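Local coordinates for protein tRNA dimethylallyltransferase (PDB 3D3Q) that probably transfers a dimethylallyl group from dimethylallyl diphosphate to adenosine 37 of tRNAs that read codons beginning with uridine, at residues His64-Ile69 with Tyr79-Arg84; Leu170-Tyr175 with Lys181-Arg186. All blocks are in the same frame, centred on the assembly; numbering follows the deposited sequence.

Contact 1: His64-Ile69 with Tyr79-Arg84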
loop_
_atom_site.group_PDB
_atom_site.type_symbol
_atom_site.label_atom_id
_atom_site.label_comp_id
_atom_site.label_asym_id
_atom_site.label_seq_id
_atom_site.Cartn_x
_atom_site.Cartn_y
_atom_site.Cartn_z
ATOM N N HIS A 64 -4.595 0.920 -18.364
ATOM C CA HIS A 64 -3.842 1.361 -17.190
ATOM C C HIS A 64 -3.130 2.718 -17.413
ATOM O O HIS A 64 -2.626 3.003 -18.501
ATOM C CB HIS A 64 -2.811 0.296 -16.767
ATOM C CG HIS A 64 -3.412 -0.971 -16.238
ATOM N ND1 HIS A 64 -2.751 -1.789 -15.347
ATOM C CD2 HIS A 64 -4.596 -1.581 -16.490
ATOM C CE1 HIS A 64 -3.497 -2.843 -15.072
ATOM N NE2 HIS A 64 -4.623 -2.740 -15.752
ATOM N N TYR A 65 -3.105 3.552 -16.372
ATOM C CA TYR A 65 -2.464 4.857 -16.445
ATOM C C TYR A 65 -1.330 4.946 -15.446
ATOM O O TYR A 65 -1.239 4.121 -14.531
ATOM C CB TYR A 65 -3.464 5.976 -16.161
ATOM C CG TYR A 65 -4.689 5.912 -17.033
ATOM C CD1 TYR A 65 -5.871 5.358 -16.557
ATOM C CD2 TYR A 65 -4.661 6.387 -18.350
ATOM C CE1 TYR A 65 -7.002 5.279 -17.370
ATOM C CE2 TYR A 65 -5.785 6.308 -19.176
ATOM C CZ TYR A 65 -6.951 5.760 -18.680
ATOM O OH TYR A 65 -8.068 5.722 -19.474
HETATM N N MSE A 66 -0.470 5.948 -15.625
HETATM C CA MSE A 66 0.670 6.147 -14.738
HETATM C C MSE A 66 1.754 5.074 -14.896
HETATM O O MSE A 66 2.506 4.808 -13.957
HETATM C CB MSE A 66 0.191 6.161 -13.289
HETATM C CG MSE A 66 -0.756 7.307 -12.949
HETATM SE SE MSE A 66 0.101 9.059 -12.947
HETATM C CE MSE A 66 1.246 8.793 -11.394
ATOM N N ILE A 67 1.828 4.451 -16.073
ATOM C CA ILE A 67 2.827 3.409 -16.340
ATOM C C ILE A 67 3.632 3.749 -17.601
ATOM O O ILE A 67 3.061 3.902 -18.681
ATOM C CB ILE A 67 2.151 2.016 -16.498
ATOM C CG1 ILE A 67 1.338 1.694 -15.246
ATOM C CG2 ILE A 67 3.207 0.939 -16.718
ATOM C CD1 ILE A 67 0.526 0.464 -15.353
ATOM N N ASP A 68 4.952 3.870 -17.453
ATOM C CA ASP A 68 5.840 4.223 -18.564
ATOM C C ASP A 68 5.491 5.604 -19.105
ATOM O O ASP A 68 5.336 5.788 -20.317
ATOM C CB ASP A 68 5.734 3.215 -19.712
ATOM C CG ASP A 68 6.323 1.865 -19.365
ATOM O OD1 ASP A 68 7.462 1.825 -18.848
ATOM O OD2 ASP A 68 5.661 0.842 -19.625
ATOM N N ILE A 69 5.354 6.572 -18.206
ATOM C CA ILE A 69 5.020 7.925 -18.610
ATOM C C ILE A 69 6.210 8.877 -18.500
ATOM O O ILE A 69 6.114 10.041 -18.879
ATOM C CB ILE A 69 3.873 8.484 -17.758
ATOM C CG1 ILE A 69 4.251 8.444 -16.275
ATOM C CG2 ILE A 69 2.606 7.702 -18.022
ATOM C CD1 ILE A 69 3.248 9.121 -15.367
ATOM N N TYR A 79 3.087 14.519 -4.725
ATOM C CA TYR A 79 2.134 15.450 -5.331
ATOM C C TYR A 79 2.059 15.279 -6.835
ATOM O O TYR A 79 0.976 15.349 -7.417
ATOM C CB TYR A 79 2.458 16.922 -5.003
ATOM C CG TYR A 79 1.554 17.939 -5.719
ATOM C CD1 TYR A 79 2.048 18.714 -6.786
ATOM C CD2 TYR A 79 0.199 18.094 -5.363
ATOM C CE1 TYR A 79 1.217 19.614 -7.487
ATOM C CE2 TYR A 79 -0.647 18.993 -6.061
ATOM C CZ TYR A 79 -0.130 19.746 -7.121
ATOM O OH TYR A 79 -0.941 20.630 -7.818
ATOM N N GLU A 80 3.201 15.059 -7.472
ATOM C CA GLU A 80 3.207 14.875 -8.917
ATOM C C GLU A 80 2.147 13.819 -9.257
ATOM O O GLU A 80 1.356 13.998 -10.184
ATOM C CB GLU A 80 4.608 14.440 -9.389
ATOM C CG GLU A 80 4.745 14.228 -10.896
ATOM C CD GLU A 80 4.220 15.389 -11.732
ATOM O OE1 GLU A 80 4.282 15.284 -12.979
ATOM O OE2 GLU A 80 3.752 16.402 -11.161
ATOM N N PHE A 81 2.121 12.746 -8.467
ATOM C CA PHE A 81 1.173 11.638 -8.624
ATOM C C PHE A 81 -0.257 12.128 -8.391
ATOM O O PHE A 81 -1.185 11.744 -9.108
ATOM C CB PHE A 81 1.536 10.514 -7.629
ATOM C CG PHE A 81 0.421 9.527 -7.373
ATOM C CD1 PHE A 81 -0.088 8.746 -8.397
ATOM C CD2 PHE A 81 -0.140 9.406 -6.106
ATOM C CE1 PHE A 81 -1.137 7.874 -8.169
ATOM C CE2 PHE A 81 -1.193 8.530 -5.872
ATOM C CZ PHE A 81 -1.689 7.768 -6.905
ATOM N N LYS A 82 -0.424 12.988 -7.389
ATOM C CA LYS A 82 -1.736 13.539 -7.044
ATOM C C LYS A 82 -2.310 14.412 -8.163
ATOM O O LYS A 82 -3.486 14.303 -8.514
ATOM C CB LYS A 82 -1.640 14.360 -5.749
ATOM C CG LYS A 82 -2.959 14.932 -5.273
ATOM C CD LYS A 82 -2.771 15.810 -4.057
ATOM C CE LYS A 82 -4.082 16.499 -3.703
ATOM N NZ LYS A 82 -4.125 17.003 -2.293
ATOM N N LYS A 83 -1.468 15.277 -8.716
ATOM C CA LYS A 83 -1.893 16.162 -9.788
ATOM C C LYS A 83 -2.412 15.360 -10.971
ATOM O O LYS A 83 -3.511 15.628 -11.473
ATOM C CB LYS A 83 -0.731 17.053 -10.236
ATOM C CG LYS A 83 -1.100 17.983 -11.368
ATOM C CD LYS A 83 0.031 18.921 -11.747
ATOM C CE LYS A 83 -0.474 19.976 -12.736
ATOM N NZ LYS A 83 0.565 20.976 -13.124
ATOM N N ARG A 84 -1.620 14.373 -11.406
ATOM C CA ARG A 84 -1.974 13.497 -12.550
ATOM C C ARG A 84 -3.126 12.539 -12.242
ATOM O O ARG A 84 -3.992 12.317 -13.084
ATOM C CB ARG A 84 -0.763 12.667 -13.005
ATOM C CG ARG A 84 0.440 13.477 -13.393
ATOM C CD ARG A 84 1.471 12.624 -14.118
ATOM N NE ARG A 84 2.701 13.379 -14.349
ATOM C CZ ARG A 84 3.324 13.476 -15.519
ATOM N NH1 ARG A 84 2.839 12.859 -16.593
ATOM N NH2 ARG A 84 4.429 14.208 -15.612
#

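Contact 2: Leu170-Tyr175 with Lys181-Arg186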
loop_
_atom_site.group_PDB
_atom_site.type_symbol
_atom_site.label_atom_id
_atom_site.label_comp_id
_atom_site.label_asym_id
_atom_site.label_seq_id
_atom_site.Cartn_x
_atom_site.Cartn_y
_atom_site.Cartn_z
ATOM N N LEU A 170 -10.185 -1.529 20.613
ATOM C CA LEU A 170 -8.738 -1.745 20.694
ATOM C C LEU A 170 -8.014 -0.839 19.703
ATOM O O LEU A 170 -7.008 -0.227 20.038
ATOM C CB LEU A 170 -8.373 -3.210 20.399
ATOM C CG LEU A 170 -8.627 -4.211 21.525
ATOM C CD1 LEU A 170 -8.421 -5.634 20.994
ATOM C CD2 LEU A 170 -7.711 -3.911 22.704
ATOM N N ARG A 171 -8.538 -0.760 18.488
ATOM C CA ARG A 171 -7.942 0.077 17.475
ATOM C C ARG A 171 -7.742 1.494 18.013
ATOM O O ARG A 171 -6.726 2.130 17.748
ATOM C CB ARG A 171 -8.835 0.112 16.252
ATOM C CG ARG A 171 -8.149 -0.393 15.018
ATOM C CD ARG A 171 -7.950 0.733 14.024
ATOM N NE ARG A 171 -7.019 1.786 14.466
ATOM C CZ ARG A 171 -5.717 1.611 14.686
ATOM N NH1 ARG A 171 -4.973 2.637 15.064
ATOM N NH2 ARG A 171 -5.167 0.409 14.538
ATOM N N ALA A 172 -8.715 1.981 18.773
ATOM C CA ALA A 172 -8.621 3.303 19.352
ATOM C C ALA A 172 -7.562 3.288 20.454
ATOM O O ALA A 172 -6.654 4.120 20.469
ATOM C CB ALA A 172 -9.969 3.728 19.914
ATOM N N ILE A 173 -7.667 2.341 21.379
ATOM C CA ILE A 173 -6.691 2.224 22.457
ATOM C C ILE A 173 -5.294 1.983 21.885
ATOM O O ILE A 173 -4.304 2.507 22.388
ATOM C CB ILE A 173 -7.073 1.075 23.391
ATOM C CG1 ILE A 173 -8.395 1.419 24.069
ATOM C CG2 ILE A 173 -5.979 0.836 24.415
ATOM C CD1 ILE A 173 -9.031 0.256 24.747
ATOM N N GLU A 174 -5.223 1.197 20.820
ATOM C CA GLU A 174 -3.958 0.902 20.160
ATOM C C GLU A 174 -3.307 2.163 19.573
ATOM O O GLU A 174 -2.109 2.395 19.749
ATOM C CB GLU A 174 -4.200 -0.110 19.047
ATOM C CG GLU A 174 -2.964 -0.502 18.275
ATOM C CD GLU A 174 -3.269 -1.414 17.100
ATOM O OE1 GLU A 174 -2.290 -1.811 16.416
ATOM O OE2 GLU A 174 -4.471 -1.723 16.864
ATOM N N TYR A 175 -4.106 2.966 18.872
ATOM C CA TYR A 175 -3.653 4.209 18.242
ATOM C C TYR A 175 -3.093 5.211 19.252
ATOM O O TYR A 175 -2.018 5.779 19.053
ATOM C CB TYR A 175 -4.820 4.848 17.492
ATOM C CG TYR A 175 -4.480 6.175 16.884
ATOM C CD1 TYR A 175 -3.810 6.257 15.668
ATOM C CD2 TYR A 175 -4.815 7.349 17.532
ATOM C CE1 TYR A 175 -3.481 7.485 15.110
ATOM C CE2 TYR A 175 -4.498 8.575 16.991
ATOM C CZ TYR A 175 -3.832 8.648 15.782
ATOM O OH TYR A 175 -3.539 9.891 15.262
ATOM N N LYS A 181 -1.747 10.469 21.059
ATOM C CA LYS A 181 -2.677 11.547 20.779
ATOM C C LYS A 181 -4.050 11.045 20.361
ATOM O O LYS A 181 -4.266 9.848 20.120
ATOM C CB LYS A 181 -2.120 12.477 19.698
ATOM C CG LYS A 181 -2.001 11.848 18.318
ATOM C CD LYS A 181 -1.310 12.783 17.335
ATOM C CE LYS A 181 -1.117 12.120 15.985
ATOM N NZ LYS A 181 -0.402 12.990 15.015
ATOM N N LEU A 182 -4.962 12.012 20.294
ATOM C CA LEU A 182 -6.382 11.868 19.928
ATOM C C LEU A 182 -6.646 10.957 18.700
ATOM O O LEU A 182 -6.109 11.202 17.619
ATOM C CB LEU A 182 -6.943 13.305 19.693
ATOM C CG LEU A 182 -5.953 14.525 19.670
ATOM C CD1 LEU A 182 -6.586 15.791 19.072
ATOM C CD2 LEU A 182 -5.498 14.813 21.097
ATOM N N LEU A 183 -7.462 9.913 18.866
ATOM C CA LEU A 183 -7.779 8.993 17.757
ATOM C C LEU A 183 -9.032 9.380 16.977
ATOM O O LEU A 183 -9.080 9.321 15.747
ATOM C CB LEU A 183 -7.967 7.563 18.260
ATOM C CG LEU A 183 -8.553 6.541 17.241
ATOM C CD1 LEU A 183 -10.082 6.593 17.246
ATOM C CD2 LEU A 183 -8.013 6.800 15.839
ATOM N N SER A 184 -10.058 9.738 17.722
ATOM C CA SER A 184 -11.302 10.159 17.142
ATOM C C SER A 184 -11.053 11.443 16.353
ATOM O O SER A 184 -11.896 11.857 15.559
ATOM C CB SER A 184 -12.293 10.424 18.259
ATOM O OG SER A 184 -11.685 11.242 19.237
ATOM N N SER A 185 -9.900 12.074 16.580
ATOM C CA SER A 185 -9.551 13.312 15.879
ATOM C C SER A 185 -9.064 13.053 14.461
ATOM O O SER A 185 -9.370 13.825 13.547
ATOM C CB SER A 185 -8.469 14.092 16.635
ATOM O OG SER A 185 -9.009 14.818 17.727
ATOM N N ARG A 186 -8.286 11.983 14.287
ATOM C CA ARG A 186 -7.766 11.614 12.963
ATOM C C ARG A 186 -9.009 11.270 12.151
ATOM O O ARG A 186 -9.117 11.595 10.969
ATOM C CB ARG A 186 -6.861 10.373 13.032
ATOM C CG ARG A 186 -5.939 10.201 11.809
ATOM C CD ARG A 186 -5.322 8.808 11.729
ATOM N NE ARG A 186 -6.284 7.833 11.201
ATOM C CZ ARG A 186 -6.107 6.511 11.180
ATOM N NH1 ARG A 186 -4.995 5.957 11.660
ATOM N NH2 ARG A 186 -7.053 5.737 10.680
#

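Contact 1: His64-Ile69 with Tyr79-Arg84
Met66, modelled as selenomethionine, is the bridge from the loop after strand 64-65 to helix 78-94. The apolar contacts start at its tip: CE meets the edge of the Phe81 ring, nearly in the ring plane, 3.3 Å from Phe81 CD1, and the two side chains cross at about a right angle. One atom back, SE lies against the aliphatic part of Arg84, 3.7 Å from Arg84 CB. Bends at chi2 (-69°) and chi3 (-68°) curl the Met66 chain so that both its last atoms face the helix. Ile69 adds a looser touch, running antiparallel alongside Arg84 with CD1 4.0 Å from Arg84 NH1.

The polar chemistry stays within the helix. Arg84, extended from CG to NE, grips Glu80 OE1 side-on with two nitrogens, NE and NH2, each 2.8 Å from that one oxygen. The oxygen lies in the guanidinium plane; NE reaches it from above the carboxylate plane and NH2 nearly along its C-O axis. This pairing would restrict the rotation of the guanidinium.

Met66 also touches Ile36 and Ser37 of the neighbouring strand 33-37, and Phe76. The contact lies inside a beta-alpha-beta crossover of the parallel sheet of a P-loop NTPase-type fold: from edge strand 64-65 through helix 78-94 to strand 98-102, passing the strand between them.

Contact 2: Leu170-Tyr175 with Lys181-Arg186
Tyr175, which reaches across to Leu183, is tied into its own helix by a backbone bond from its N to Arg171 O, 3.0 Å long. It sits where helix 166-179 and the following helix 184-192 are joined by a short loop, within the helical insertion between strands 98-102 and 197-204 of the core sheet. With CG anti to the backbone N (chi1 176°), the tyrosine ring is thrown out over the incoming chain and meets it on several sides.

Leu183 takes one face: its CD2 makes a CH-pi contact 3.9 Å from the centroid of the Tyr175 ring, 24° off the normal and offset toward the rim. Its other methyl, CD1, turns to the helix and packs 3.9 Å from Ala172 CB. The ring edge faces the backbone, with Leu182 O lying near the ring plane beside CE2. Farther out, the extended Lys181 chain passes the hydroxyl, CE standing 3.4 Å from Tyr175 OH, while its NZ goes on to a salt bridge with Glu119.

Arg186 crosses the ring obliquely, bent at chi3 so that its CD and NH1 each come to 4.1 Å from Tyr175 CE1, its guanidinium plane nearly perpendicular to the ring (86°); its NE hydrogen-bonds Gln190 OE1. Arg171 lies in the region that by similarity meets substrate tRNA, and its NH2 forms a salt bridge with Glu174 OE2 at 3.2 Å. The guanidinium groups of the two arginines approach without touching: Arg171 NH1 and Arg186 NH1 are 4.8 Å apart.

How the contacts relate
Contact 1 belongs to the alpha/beta core and contact 2 to the helical insertion, centres about 33 Å apart, with no shared helix or strand. Both are partly buried. In contact 1 a bent selenomethionine packs a loop against a helix; in contact 2, which buries more surface, an aromatic ring is packed by the loop before the next helix and that helix's first turn. Each has an intrahelical arginine-glutamate salt bridge; contact 2 adds a second arginine and a lysine paired outside the segments. By similarity Thr105, whose side chain is about 7 Å from that of Phe81, meets tRNA, and the start of 170-175 overlaps a tRNA-interacting region, though the packing lies beyond it.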